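Putative gamma-glutamylcyclotransferase YkqA (Bacillus subtilis, PDB 2QIK) probably acts as a gamma-glutamylcyclotransferase, an acyltransferase of the AIG2-like family. Local coordinates at residues Asn2-Val7 and Val60-Glu65; Lys80-Val85 and Ile93-Phe98; Thr165-Lys170 and Lys268-Ser273; Ile241-His246 and Asn272-Gly277. All blocks are in the same frame, centred on the assembly; numbering follows the deposited sequence. Where two conformers were deposited one is given.

Contact 1 (Asn2-Val7 and Val60-Glu65)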
loop_
_atom_site.group_PDB
_atom_site.type_symbol
_atom_site.label_atom_id
_atom_site.label_comp_id
_atom_site.label_asym_id
_atom_site.label_seq_id
_atom_site.Cartn_x
_atom_site.Cartn_y
_atom_site.Cartn_z
ATOM N N ASN A 2 3.740 18.955 18.931
ATOM C CA ASN A 2 4.016 17.785 18.032
ATOM C C ASN A 2 3.919 18.276 16.626
ATOM O O ASN A 2 3.220 19.234 16.320
ATOM C CB ASN A 2 2.983 16.651 18.240
ATOM C CG ASN A 2 3.107 15.955 19.522
ATOM O OD1 ASN A 2 2.288 15.079 19.880
ATOM N ND2 ASN A 2 4.173 16.282 20.236
ATOM N N SER A 3 4.604 17.588 15.756
ATOM C CA SER A 3 4.617 17.963 14.350
ATOM C C SER A 3 4.330 16.710 13.518
ATOM O O SER A 3 4.959 15.665 13.747
ATOM C CB SER A 3 6.012 18.442 13.941
ATOM O OG SER A 3 6.422 19.579 14.698
ATOM N N LEU A 4 3.512 16.843 12.483
ATOM C CA LEU A 4 3.413 15.803 11.489
ATOM C C LEU A 4 4.702 15.725 10.707
ATOM O O LEU A 4 5.284 16.737 10.330
ATOM C CB LEU A 4 2.223 15.979 10.580
ATOM C CG LEU A 4 0.889 15.935 11.261
ATOM C CD1 LEU A 4 -0.218 16.212 10.200
ATOM C CD2 LEU A 4 0.618 14.591 11.907
ATOM N N LEU A 5 5.131 14.499 10.445
ATOM C CA LEU A 5 6.386 14.184 9.776
ATOM C C LEU A 5 6.152 13.121 8.694
ATOM O O LEU A 5 5.589 12.064 9.005
ATOM C CB LEU A 5 7.386 13.648 10.795
ATOM C CG LEU A 5 8.700 13.117 10.193
ATOM C CD1 LEU A 5 9.538 14.194 9.636
ATOM C CD2 LEU A 5 9.466 12.351 11.255
ATOM N N PHE A 6 6.509 13.460 7.471
ATOM C CA PHE A 6 6.421 12.520 6.344
ATOM C C PHE A 6 7.784 11.914 6.112
ATOM O O PHE A 6 8.771 12.620 5.923
ATOM C CB PHE A 6 5.953 13.288 5.083
ATOM C CG PHE A 6 5.922 12.469 3.821
ATOM C CD1 PHE A 6 6.965 12.491 2.944
ATOM C CD2 PHE A 6 4.842 11.682 3.512
ATOM C CE1 PHE A 6 6.925 11.779 1.733
ATOM C CE2 PHE A 6 4.810 10.971 2.337
ATOM C CZ PHE A 6 5.813 11.053 1.467
ATOM N N VAL A 7 7.834 10.570 6.152
ATOM C CA VAL A 7 9.068 9.849 5.945
ATOM C C VAL A 7 8.940 8.939 4.725
ATOM O O VAL A 7 7.920 8.333 4.479
ATOM C CB VAL A 7 9.566 8.978 7.151
ATOM C CG1 VAL A 7 9.993 9.948 8.301
ATOM C CG2 VAL A 7 8.473 7.952 7.577
ATOM N N VAL A 60 3.140 8.972 7.395
ATOM C CA VAL A 60 3.042 10.155 8.255
ATOM C C VAL A 60 3.020 9.732 9.703
ATOM O O VAL A 60 2.218 8.886 10.088
ATOM C CB VAL A 60 1.820 10.973 7.935
ATOM C CG1 VAL A 60 1.672 12.182 8.857
ATOM C CG2 VAL A 60 1.777 11.418 6.461
ATOM N N TYR A 61 3.891 10.341 10.500
ATOM C CA TYR A 61 3.979 10.137 11.937
ATOM C C TYR A 61 3.766 11.443 12.675
ATOM O O TYR A 61 3.969 12.531 12.146
ATOM C CB TYR A 61 5.385 9.587 12.290
ATOM C CG TYR A 61 5.579 8.178 11.860
ATOM C CD1 TYR A 61 5.962 7.893 10.561
ATOM C CD2 TYR A 61 5.369 7.102 12.694
ATOM C CE1 TYR A 61 6.079 6.637 10.092
ATOM C CE2 TYR A 61 5.480 5.817 12.248
ATOM C CZ TYR A 61 5.845 5.587 10.887
ATOM O OH TYR A 61 5.915 4.266 10.446
ATOM N N GLU A 62 3.352 11.307 13.944
ATOM C CA GLU A 62 3.285 12.453 14.821
ATOM C C GLU A 62 4.538 12.453 15.719
ATOM O O GLU A 62 4.700 11.588 16.555
ATOM C CB GLU A 62 2.065 12.322 15.685
ATOM C CG GLU A 62 1.990 13.371 16.688
ATOM C CD GLU A 62 1.182 14.475 16.370
ATOM O OE1 GLU A 62 1.497 15.086 15.268
ATOM O OE2 GLU A 62 0.302 14.727 17.322
ATOM N N ALA A 63 5.435 13.401 15.465
ATOM C CA ALA A 63 6.729 13.496 16.084
ATOM C C ALA A 63 6.785 14.574 17.126
ATOM O O ALA A 63 6.466 15.737 16.844
ATOM C CB ALA A 63 7.782 13.742 15.055
ATOM N N ASP A 64 7.245 14.235 18.335
ATOM C CA ASP A 64 7.435 15.268 19.329
ATOM C C ASP A 64 8.711 16.095 19.093
ATOM O O ASP A 64 9.508 15.776 18.217
ATOM C CB ASP A 64 7.258 14.700 20.740
ATOM C CG ASP A 64 8.319 13.750 21.138
ATOM O OD1 ASP A 64 8.160 13.161 22.233
ATOM O OD2 ASP A 64 9.376 13.570 20.508
ATOM N N GLU A 65 8.941 17.164 19.899
ATOM C CA GLU A 65 10.119 18.007 19.716
ATOM C C GLU A 65 11.399 17.234 19.878
ATOM O O GLU A 65 12.359 17.463 19.152
ATOM C CB GLU A 65 10.106 19.185 20.659
ATOM C CG GLU A 65 9.045 20.189 20.302
ATOM C CD GLU A 65 9.102 21.465 21.163
ATOM O OE1 GLU A 65 8.059 21.951 21.479
ATOM O OE2 GLU A 65 10.140 22.011 21.426
HETATM O O HOH W 1 7.570 18.564 17.033
#
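The Y61 ring has the L5 carbonyl oxygen at its edge, near the ring plane, while V7 CG2 comes in obliquely 3.7 Å from Y61 CE1, a touch that holds for one of two V7 conformers and is doubtful. The F6 ring takes V60 CG2 at its edge, 4.3 Å from F6 CD2. Outside the pair, H18 meets the Y61 ring with planes at about 60°, and the Y61 hydroxyl is hydrogen-bonded to E59. Beside these rings the two strands run antiparallel; L4 and F6 also bond through their backbones to L95, so that 3-7 closes the five strands into the small barrel of the gamma-glutamylcyclotransferase fold. S3 with A63 and L5 with Y61 each exchange two backbone N-H...O bonds. A63 O also takes a second donor, a water 3.0 Å away that in turn accepts from S3 OG at 2.8 Å. On the opposite face of the sheet, shared with L4 and V60, E62 has CG anti to its backbone N (chi1 174°) and bends at chi2, which swings the carboxylate back over the first strand: OE1 of E62 lies 3.5 Å from L4 CD2, and CD of E62 lies 3.4 Å from N2 CB.

Contact 2 (Lys80-Val85 and Ile93-Phe98)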
loop_
_atom_site.group_PDB
_atom_site.type_symbol
_atom_site.label_atom_id
_atom_site.label_comp_id
_atom_site.label_asym_id
_atom_site.label_seq_id
_atom_site.Cartn_x
_atom_site.Cartn_y
_atom_site.Cartn_z
ATOM N N LYS A 80 15.186 20.638 6.116
ATOM C CA LYS A 80 13.825 20.253 6.119
ATOM C C LYS A 80 12.945 21.378 5.708
ATOM O O LYS A 80 13.346 22.551 5.743
ATOM C CB LYS A 80 13.413 19.686 7.468
ATOM C CG LYS A 80 13.374 20.671 8.502
ATOM C CD LYS A 80 13.439 19.885 9.860
ATOM C CE LYS A 80 12.865 20.575 11.082
ATOM N NZ LYS A 80 13.971 20.916 12.028
ATOM N N GLN A 81 11.733 20.996 5.289
ATOM C CA GLN A 81 10.715 21.944 4.940
ATOM C C GLN A 81 9.372 21.267 5.212
ATOM O O GLN A 81 9.338 20.108 5.659
ATOM C CB GLN A 81 10.805 22.368 3.464
ATOM C CG GLN A 81 10.550 21.217 2.460
ATOM C CD GLN A 81 10.338 21.812 1.094
ATOM O OE1 GLN A 81 11.280 22.165 0.414
ATOM N NE2 GLN A 81 9.052 21.989 0.721
ATOM N N THR A 82 8.269 21.921 4.968
ATOM C CA THR A 82 6.977 21.246 4.974
ATOM C C THR A 82 6.483 21.034 3.555
ATOM O O THR A 82 6.876 21.768 2.612
ATOM C CB THR A 82 5.909 21.933 5.785
ATOM O OG1 THR A 82 5.723 23.298 5.326
ATOM C CG2 THR A 82 6.308 22.075 7.221
ATOM N N VAL A 83 5.621 20.038 3.380
ATOM C CA VAL A 83 4.931 19.751 2.161
ATOM C C VAL A 83 3.466 19.412 2.455
ATOM O O VAL A 83 3.133 18.996 3.579
ATOM C CB VAL A 83 5.561 18.594 1.381
ATOM C CG1 VAL A 83 6.919 18.981 0.734
ATOM C CG2 VAL A 83 5.760 17.383 2.224
ATOM N N PHE A 84 2.632 19.554 1.467
ATOM C CA PHE A 84 1.286 19.012 1.486
ATOM C C PHE A 84 1.315 17.556 1.105
ATOM O O PHE A 84 1.854 17.202 0.066
ATOM C CB PHE A 84 0.368 19.737 0.509
ATOM C CG PHE A 84 -0.043 21.111 0.910
ATOM C CD1 PHE A 84 -0.987 21.297 1.813
ATOM C CD2 PHE A 84 0.500 22.197 0.290
ATOM C CE1 PHE A 84 -1.376 22.615 2.164
ATOM C CE2 PHE A 84 0.145 23.485 0.682
ATOM C CZ PHE A 84 -0.747 23.699 1.600
ATOM N N VAL A 85 0.799 16.735 1.995
ATOM C CA VAL A 85 0.783 15.278 1.859
ATOM C C VAL A 85 -0.661 14.778 1.609
ATOM O O VAL A 85 -1.566 15.081 2.397
ATOM C CB VAL A 85 1.348 14.630 3.114
ATOM C CG1 VAL A 85 1.278 13.102 3.010
ATOM C CG2 VAL A 85 2.736 15.043 3.351
ATOM N N ILE A 93 -0.404 18.809 6.215
ATOM C CA ILE A 93 0.889 19.478 6.080
ATOM C C ILE A 93 1.866 18.749 7.023
ATOM O O ILE A 93 1.608 18.551 8.186
ATOM C CB ILE A 93 0.790 20.979 6.410
ATOM C CG1 ILE A 93 -0.129 21.690 5.425
ATOM C CG2 ILE A 93 2.110 21.601 6.447
ATOM C CD1 ILE A 93 -0.426 23.109 5.704
ATOM N N ALA A 94 3.029 18.389 6.495
ATOM C CA ALA A 94 4.036 17.647 7.259
ATOM C C ALA A 94 5.428 18.090 6.935
ATOM O O ALA A 94 5.721 18.508 5.838
ATOM C CB ALA A 94 3.858 16.143 6.996
ATOM N N LEU A 95 6.335 17.898 7.905
ATOM C CA LEU A 95 7.742 18.093 7.698
ATOM C C LEU A 95 8.294 16.984 6.822
ATOM O O LEU A 95 7.838 15.849 6.829
ATOM C CB LEU A 95 8.444 17.958 9.039
ATOM C CG LEU A 95 8.244 19.121 9.971
ATOM C CD1 LEU A 95 8.737 18.776 11.396
ATOM C CD2 LEU A 95 9.008 20.379 9.443
ATOM N N ILE A 96 9.365 17.318 6.120
ATOM C CA ILE A 96 10.094 16.327 5.288
ATOM C C ILE A 96 11.557 16.739 5.292
ATOM O O ILE A 96 11.853 17.933 5.211
ATOM C CB ILE A 96 9.527 16.233 3.877
ATOM C CG1 ILE A 96 10.134 15.069 3.098
ATOM C CG2 ILE A 96 9.655 17.541 3.133
ATOM C CD1 ILE A 96 9.453 14.852 1.710
ATOM N N TYR A 97 12.469 15.760 5.374
ATOM C CA TYR A 97 13.898 15.980 5.308
ATOM C C TYR A 97 14.382 15.725 3.907
ATOM O O TYR A 97 13.958 14.796 3.254
ATOM C CB TYR A 97 14.630 15.054 6.311
ATOM C CG TYR A 97 14.477 15.482 7.759
ATOM C CD1 TYR A 97 15.454 16.219 8.390
ATOM C CD2 TYR A 97 13.344 15.174 8.479
ATOM C CE1 TYR A 97 15.310 16.631 9.730
ATOM C CE2 TYR A 97 13.180 15.587 9.812
ATOM C CZ TYR A 97 14.162 16.353 10.406
ATOM O OH TYR A 97 13.949 16.674 11.713
ATOM N N PHE A 98 15.382 16.488 3.495
ATOM C CA PHE A 98 15.971 16.324 2.133
ATOM C C PHE A 98 17.421 16.691 2.151
ATOM O O PHE A 98 17.834 17.533 2.924
ATOM C CB PHE A 98 15.178 17.192 1.084
ATOM C CG PHE A 98 15.258 18.677 1.354
ATOM C CD1 PHE A 98 16.232 19.470 0.713
ATOM C CD2 PHE A 98 14.294 19.323 2.145
ATOM C CE1 PHE A 98 16.274 20.849 0.898
ATOM C CE2 PHE A 98 14.368 20.688 2.357
ATOM C CZ PHE A 98 15.345 21.450 1.734
#
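K80 and Y97 lie side by side at one end of an antiparallel beta hairpin, strands 79-87 and 90-98 of the AIG2-like barrel. K80 CB sits over one face of the Y97 ring in a CH-pi contact, 4.2 Å from the centroid, and K80 CD is 3.6 Å from Y97 CZ; both polar ends go to D72, K80 NZ by a salt bridge and Y97 OH by a hydrogen bond. The tight, inward part is the face of V83, A94 and I96, where V83 CG1 meets I96 CG2 at 3.9 Å and F6 and F48 pack on I96. The far end faces solvent: F84 and I93, both exposed, still touch side by side, F84 CE1 3.6 Å from I93 CG1. Q81, with CG between its backbone N and carbonyl carbon (chi1 64°), extends beside I96, its CG 3.8 Å from I96 CG2 and its amide at a steep angle to the F98 ring. Cutting Q81 back to an alanine would probably remove one of the groups packed on I96 CG2 and leave the T82 carbonyl without its side-chain donor. That donor, Q81 NE2, reaches T82 O at 2.9 Å from 40° above the carbonyl plane.

Contact 3 (Thr165-Lys170 and Lys268-Ser273)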
loop_
_atom_site.group_PDB
_atom_site.type_symbol
_atom_site.label_atom_id
_atom_site.label_comp_id
_atom_site.label_asym_id
_atom_site.label_seq_id
_atom_site.Cartn_x
_atom_site.Cartn_y
_atom_site.Cartn_z
ATOM N N THR A 165 -12.207 -2.606 2.935
ATOM C CA THR A 165 -12.295 -2.955 1.506
ATOM C C THR A 165 -13.449 -2.168 0.877
ATOM O O THR A 165 -14.600 -2.234 1.317
ATOM C CB THR A 165 -12.477 -4.456 1.303
ATOM O OG1 THR A 165 -11.371 -5.153 1.849
ATOM C CG2 THR A 165 -12.576 -4.831 -0.160
ATOM N N ARG A 166 -13.104 -1.379 -0.135
ATOM C CA ARG A 166 -14.058 -0.484 -0.777
ATOM C C ARG A 166 -13.865 -0.481 -2.270
ATOM O O ARG A 166 -12.810 -0.835 -2.755
ATOM C CB ARG A 166 -13.851 0.918 -0.235
ATOM C CG ARG A 166 -14.190 1.086 1.189
ATOM C CD ARG A 166 -14.341 2.532 1.571
ATOM N NE ARG A 166 -14.550 2.713 3.006
ATOM C CZ ARG A 166 -15.753 2.582 3.588
ATOM N NH1 ARG A 166 -16.836 2.356 2.867
ATOM N NH2 ARG A 166 -15.858 2.715 4.875
ATOM N N PHE A 167 -14.884 -0.095 -3.019
ATOM C CA PHE A 167 -14.933 -0.275 -4.461
ATOM C C PHE A 167 -14.761 1.095 -5.126
ATOM O O PHE A 167 -15.734 1.712 -5.544
ATOM C CB PHE A 167 -16.217 -1.011 -4.829
ATOM C CG PHE A 167 -16.162 -2.388 -4.304
ATOM C CD1 PHE A 167 -16.397 -2.689 -2.977
ATOM C CD2 PHE A 167 -15.701 -3.378 -5.130
ATOM C CE1 PHE A 167 -16.147 -3.975 -2.503
ATOM C CE2 PHE A 167 -15.514 -4.649 -4.687
ATOM C CZ PHE A 167 -15.682 -4.941 -3.379
ATOM N N THR A 168 -13.503 1.561 -5.153
ATOM C CA THR A 168 -13.189 2.931 -5.478
ATOM C C THR A 168 -12.578 3.121 -6.870
ATOM O O THR A 168 -12.372 4.274 -7.267
ATOM C CB THR A 168 -12.201 3.479 -4.471
ATOM O OG1 THR A 168 -10.977 2.794 -4.653
ATOM C CG2 THR A 168 -12.624 3.332 -3.030
ATOM N N LEU A 169 -12.268 2.058 -7.599
ATOM C CA LEU A 169 -11.746 2.191 -8.975
ATOM C C LEU A 169 -12.922 2.230 -9.897
ATOM O O LEU A 169 -13.681 1.277 -9.953
ATOM C CB LEU A 169 -10.832 1.022 -9.356
ATOM C CG LEU A 169 -10.207 1.208 -10.720
ATOM C CD1 LEU A 169 -9.118 2.171 -10.733
ATOM C CD2 LEU A 169 -9.696 -0.150 -11.223
ATOM N N LYS A 170 -13.097 3.321 -10.609
ATOM C CA LYS A 170 -14.249 3.383 -11.492
ATOM C C LYS A 170 -13.887 2.913 -12.913
ATOM O O LYS A 170 -12.964 3.389 -13.558
ATOM C CB LYS A 170 -14.856 4.757 -11.386
ATOM C CG LYS A 170 -16.058 4.971 -12.286
ATOM C CD LYS A 170 -15.590 5.194 -13.720
ATOM C CE LYS A 170 -14.536 6.271 -13.921
ATOM N NZ LYS A 170 -15.095 7.524 -13.353
ATOM N N LYS A 268 -20.240 -9.158 1.160
ATOM C CA LYS A 268 -21.312 -9.378 0.228
ATOM C C LYS A 268 -22.387 -8.310 0.420
ATOM O O LYS A 268 -22.873 -7.753 -0.554
ATOM C CB LYS A 268 -21.911 -10.782 0.358
ATOM C CG LYS A 268 -21.043 -11.840 -0.231
ATOM C CD LYS A 268 -21.614 -13.279 0.028
ATOM C CE LYS A 268 -20.788 -14.422 -0.615
ATOM N NZ LYS A 268 -21.296 -15.796 -0.281
ATOM N N ARG A 269 -22.808 -8.048 1.663
ATOM C CA ARG A 269 -23.852 -7.088 1.849
ATOM C C ARG A 269 -23.402 -5.686 1.355
ATOM O O ARG A 269 -24.159 -4.912 0.751
ATOM C CB ARG A 269 -24.234 -6.969 3.353
ATOM C CG ARG A 269 -25.137 -8.068 4.091
ATOM C CD ARG A 269 -25.560 -7.845 5.754
ATOM N NE ARG A 269 -26.959 -7.560 5.699
ATOM C CZ ARG A 269 -27.532 -6.538 5.036
ATOM N NH1 ARG A 269 -28.873 -6.391 5.059
ATOM N NH2 ARG A 269 -26.800 -5.637 4.379
ATOM N N HIS A 270 -22.110 -5.350 1.593
ATOM C CA HIS A 270 -21.597 -4.082 1.130
ATOM C C HIS A 270 -21.641 -3.994 -0.374
ATOM O O HIS A 270 -22.098 -2.975 -0.905
ATOM C CB HIS A 270 -20.173 -3.869 1.652
ATOM C CG HIS A 270 -19.576 -2.577 1.256
ATOM N ND1 HIS A 270 -20.025 -1.376 1.777
ATOM C CD2 HIS A 270 -18.583 -2.294 0.399
ATOM C CE1 HIS A 270 -19.347 -0.403 1.211
ATOM N NE2 HIS A 270 -18.452 -0.925 0.373
HETATM N N MSE A 271 -21.096 -4.989 -1.067
HETATM C CA MSE A 271 -21.117 -4.986 -2.521
HETATM C C MSE A 271 -22.536 -4.853 -3.064
HETATM O O MSE A 271 -22.780 -4.147 -4.015
HETATM C CB MSE A 271 -20.466 -6.228 -3.068
HETATM C CG MSE A 271 -18.956 -6.298 -2.789
HETATM SE SE MSE A 271 -17.993 -7.691 -3.628
HETATM C CE MSE A 271 -18.802 -9.120 -2.787
ATOM N N ASN A 272 -23.461 -5.572 -2.473
ATOM C CA ASN A 272 -24.852 -5.609 -2.970
ATOM C C ASN A 272 -25.615 -4.330 -2.635
ATOM O O ASN A 272 -26.679 -4.094 -3.206
ATOM C CB ASN A 272 -25.600 -6.847 -2.443
ATOM C CG ASN A 272 -25.125 -8.114 -2.993
ATOM O OD1 ASN A 272 -25.102 -9.184 -2.281
ATOM N ND2 ASN A 272 -24.734 -8.083 -4.250
ATOM N N SER A 273 -25.118 -3.506 -1.721
ATOM C CA SER A 273 -25.770 -2.288 -1.249
ATOM C C SER A 273 -25.391 -1.089 -2.117
ATOM O O SER A 273 -26.030 -0.036 -2.096
ATOM C CB SER A 273 -25.409 -2.039 0.237
ATOM O OG SER A 273 -26.212 -1.031 0.772
#
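F167 meets the helix at two neighbouring residues. Its CZ lies 3.6 Å from CG of M271, a selenomethionine whose SE stands 4.5 Å from the F167 ring centroid, an oblique Met-aromatic contact. H270 comes edge to edge with the same ring, H270 CD2 4.0 Å from F167 CD1; CG anti to its own backbone N (chi1 -178°) sends the imidazole across to the strand. There it also passes R166, whose NH1 is 4.1 Å from H270 CE1, with the guanidinium turned 77° against the imidazole. This joins strand 164-171, half of a two-stranded antiparallel pair with 174-180, to the last helix of the chain, 261-273, the short axes 9.7 Å apart. Truncating F167 to an alanine would probably open a gap beside M271 and take away the aromatic edge that H270 CD2 packs against. Further out, E240 positions the polar groups: its OE1 accepts from both H270 NE2 and F167 N, and its OE2 forms a salt bridge with R166 NH1, while D182 pairs with R166 NE. S175, A177, I251 and L274 close around the F167 ring. Beyond it, T168 and L169 both face R176 in a classic beta bulge.

Contact 4 (Ile241-His246 and Asn272-Gly277)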
loop_
_atom_site.group_PDB
_atom_site.type_symbol
_atom_site.label_atom_id
_atom_site.label_comp_id
_atom_site.label_asym_id
_atom_site.label_seq_id
_atom_site.Cartn_x
_atom_site.Cartn_y
_atom_site.Cartn_z
ATOM N N ILE A 241 -19.157 2.558 -6.244
ATOM C CA ILE A 241 -20.235 2.029 -7.018
ATOM C C ILE A 241 -20.136 0.511 -7.041
ATOM O O ILE A 241 -19.091 -0.039 -6.756
ATOM C CB ILE A 241 -20.332 2.612 -8.427
ATOM C CG1 ILE A 241 -19.194 2.201 -9.292
ATOM C CG2 ILE A 241 -20.418 4.113 -8.398
ATOM C CD1 ILE A 241 -19.347 2.740 -10.717
ATOM N N ALA A 242 -21.196 -0.174 -7.413
ATOM C CA ALA A 242 -21.200 -1.609 -7.401
ATOM C C ALA A 242 -20.210 -2.222 -8.412
ATOM O O ALA A 242 -20.027 -1.693 -9.515
ATOM C CB ALA A 242 -22.585 -2.147 -7.712
ATOM N N PRO A 243 -19.615 -3.345 -8.029
ATOM C CA PRO A 243 -18.779 -4.064 -8.972
ATOM C C PRO A 243 -19.644 -4.800 -10.032
ATOM O O PRO A 243 -20.837 -5.075 -9.810
ATOM C CB PRO A 243 -18.061 -5.114 -8.089
ATOM C CG PRO A 243 -18.991 -5.348 -6.933
ATOM C CD PRO A 243 -19.659 -4.006 -6.705
ATOM N N PRO A 244 -19.074 -5.072 -11.198
ATOM C CA PRO A 244 -19.843 -5.858 -12.161
ATOM C C PRO A 244 -19.959 -7.301 -11.653
ATOM O O PRO A 244 -19.168 -7.776 -10.866
ATOM C CB PRO A 244 -19.017 -5.757 -13.439
ATOM C CG PRO A 244 -17.678 -5.488 -12.963
ATOM C CD PRO A 244 -17.726 -4.793 -11.678
ATOM N N GLN A 245 -20.953 -8.035 -12.165
ATOM C CA GLN A 245 -21.309 -9.312 -11.609
ATOM C C GLN A 245 -20.238 -10.371 -11.694
ATOM O O GLN A 245 -20.041 -11.103 -10.785
ATOM C CB GLN A 245 -22.577 -9.845 -12.356
ATOM C CG GLN A 245 -23.219 -11.197 -12.025
ATOM C CD GLN A 245 -24.621 -11.320 -12.669
ATOM O OE1 GLN A 245 -24.988 -12.390 -13.175
ATOM N NE2 GLN A 245 -25.411 -10.203 -12.649
ATOM N N HIS A 246 -19.587 -10.476 -12.821
ATOM C CA HIS A 246 -18.580 -11.492 -13.087
ATOM C C HIS A 246 -17.457 -11.349 -12.041
ATOM O O HIS A 246 -17.096 -12.347 -11.322
ATOM C CB HIS A 246 -18.150 -11.263 -14.585
ATOM C CG HIS A 246 -17.137 -10.143 -14.797
ATOM N ND1 HIS A 246 -17.438 -8.803 -14.654
ATOM C CD2 HIS A 246 -15.800 -10.177 -15.071
ATOM C CE1 HIS A 246 -16.366 -8.067 -14.862
ATOM N NE2 HIS A 246 -15.354 -8.870 -15.114
ATOM N N ASN A 272 -23.461 -5.572 -2.473
ATOM C CA ASN A 272 -24.852 -5.609 -2.970
ATOM C C ASN A 272 -25.615 -4.330 -2.635
ATOM O O ASN A 272 -26.679 -4.094 -3.206
ATOM C CB ASN A 272 -25.600 -6.847 -2.443
ATOM C CG ASN A 272 -25.125 -8.114 -2.993
ATOM O OD1 ASN A 272 -25.102 -9.184 -2.281
ATOM N ND2 ASN A 272 -24.734 -8.083 -4.250
ATOM N N SER A 273 -25.118 -3.506 -1.721
ATOM C CA SER A 273 -25.770 -2.288 -1.249
ATOM C C SER A 273 -25.391 -1.089 -2.117
ATOM O O SER A 273 -26.030 -0.036 -2.096
ATOM C CB SER A 273 -25.409 -2.039 0.237
ATOM O OG SER A 273 -26.212 -1.031 0.772
ATOM N N LEU A 274 -24.306 -1.220 -2.861
ATOM C CA LEU A 274 -23.807 -0.096 -3.607
ATOM C C LEU A 274 -24.689 0.259 -4.815
ATOM O O LEU A 274 -25.228 -0.634 -5.469
ATOM C CB LEU A 274 -22.360 -0.427 -4.041
ATOM C CG LEU A 274 -21.294 -0.504 -2.922
ATOM C CD1 LEU A 274 -20.007 -0.983 -3.505
ATOM C CD2 LEU A 274 -21.122 0.820 -2.219
ATOM N N PRO A 275 -24.727 1.546 -5.150
ATOM C CA PRO A 275 -25.471 1.957 -6.345
ATOM C C PRO A 275 -24.744 1.494 -7.582
ATOM O O PRO A 275 -23.521 1.408 -7.604
ATOM C CB PRO A 275 -25.467 3.483 -6.264
ATOM C CG PRO A 275 -24.283 3.788 -5.466
ATOM C CD PRO A 275 -24.038 2.658 -4.464
ATOM N N LYS A 276 -25.463 1.273 -8.649
ATOM C CA LYS A 276 -24.853 0.924 -9.901
ATOM C C LYS A 276 -24.207 2.182 -10.457
ATOM O O LYS A 276 -24.686 3.321 -10.257
ATOM C CB LYS A 276 -25.896 0.345 -10.872
ATOM C CG LYS A 276 -25.254 -0.479 -11.966
ATOM C CD LYS A 276 -25.821 -0.277 -13.333
ATOM C CE LYS A 276 -25.096 -1.096 -14.334
ATOM N NZ LYS A 276 -24.807 -2.498 -13.841
ATOM N N GLY A 277 -23.132 1.983 -11.196
ATOM C CA GLY A 277 -22.731 3.018 -12.117
ATOM C C GLY A 277 -23.868 3.249 -13.090
ATOM O O GLY A 277 -24.166 4.374 -13.363
HETATM O O HOH W 2 -21.998 -0.677 -11.123
#
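I241 places CG1 between its backbone N and carbonyl carbon (chi1 68°) and runs on extended, which carries CD1 to 3.7 Å from G277 CA. L274 takes the other course: CG lies anti to the carbonyl carbon (chi1 -68°), and the extended end brings CD1 over the opposing backbone, 3.5 Å from I241 O. The contact joins two proline-containing loops at the base of a helical hairpin, one leading into helix 245-258 and the other leaving helix 261-273 as the C-terminal tail. Both A242-P244 and L274-K276 adopt polyproline-II-like backbone angles, and P244 holds the N-cap position of its helix. A single direct hydrogen bond ties the loops, A242 N to P275 O at 2.8 Å, fairly straight at 159° but with the donor tilted from the carbonyl plane. The same oxygen receives a CA-H...O approach from I241 CA at 3.4 Å, so P275 O faces two successive residues. Apolar atoms fill in beside this bond: A242 CB lies 4.1 Å from L274 CB, and P243 CD adds a looser touch on L274 CD1. Outside the two loops, S175 fixes the first of them, its hydroxyl bonded to I241 O and its backbone to A242, and S175 also packs on P243; L274 rests against E240 as well. At the exposed end of the contact a water serves as the second link, donating to A242 O at 2.7 Å and accepting from G277 N at 2.9 Å.

Overall arrangement
From the N terminus, contact 1 closes first, bringing 60-65 back to 2-7 across 52 residues. Contact 2 follows in series as a short hairpin closure, and the two touch where L95 meets the backbone of L4 and F6, joining first and last strands of one barrel. Contact 3 spans 97 residues, from 165-170 to the final helix. Contact 4 starts inside that span, at 241-246, and ends on the same part of the chain, sharing N272 and S273 but running on to G277; F167 packs on both I241 and L274. The N-terminal and C-terminal pairs do not touch, their nearest atoms being about 17 Å apart between contacts 2 and 3.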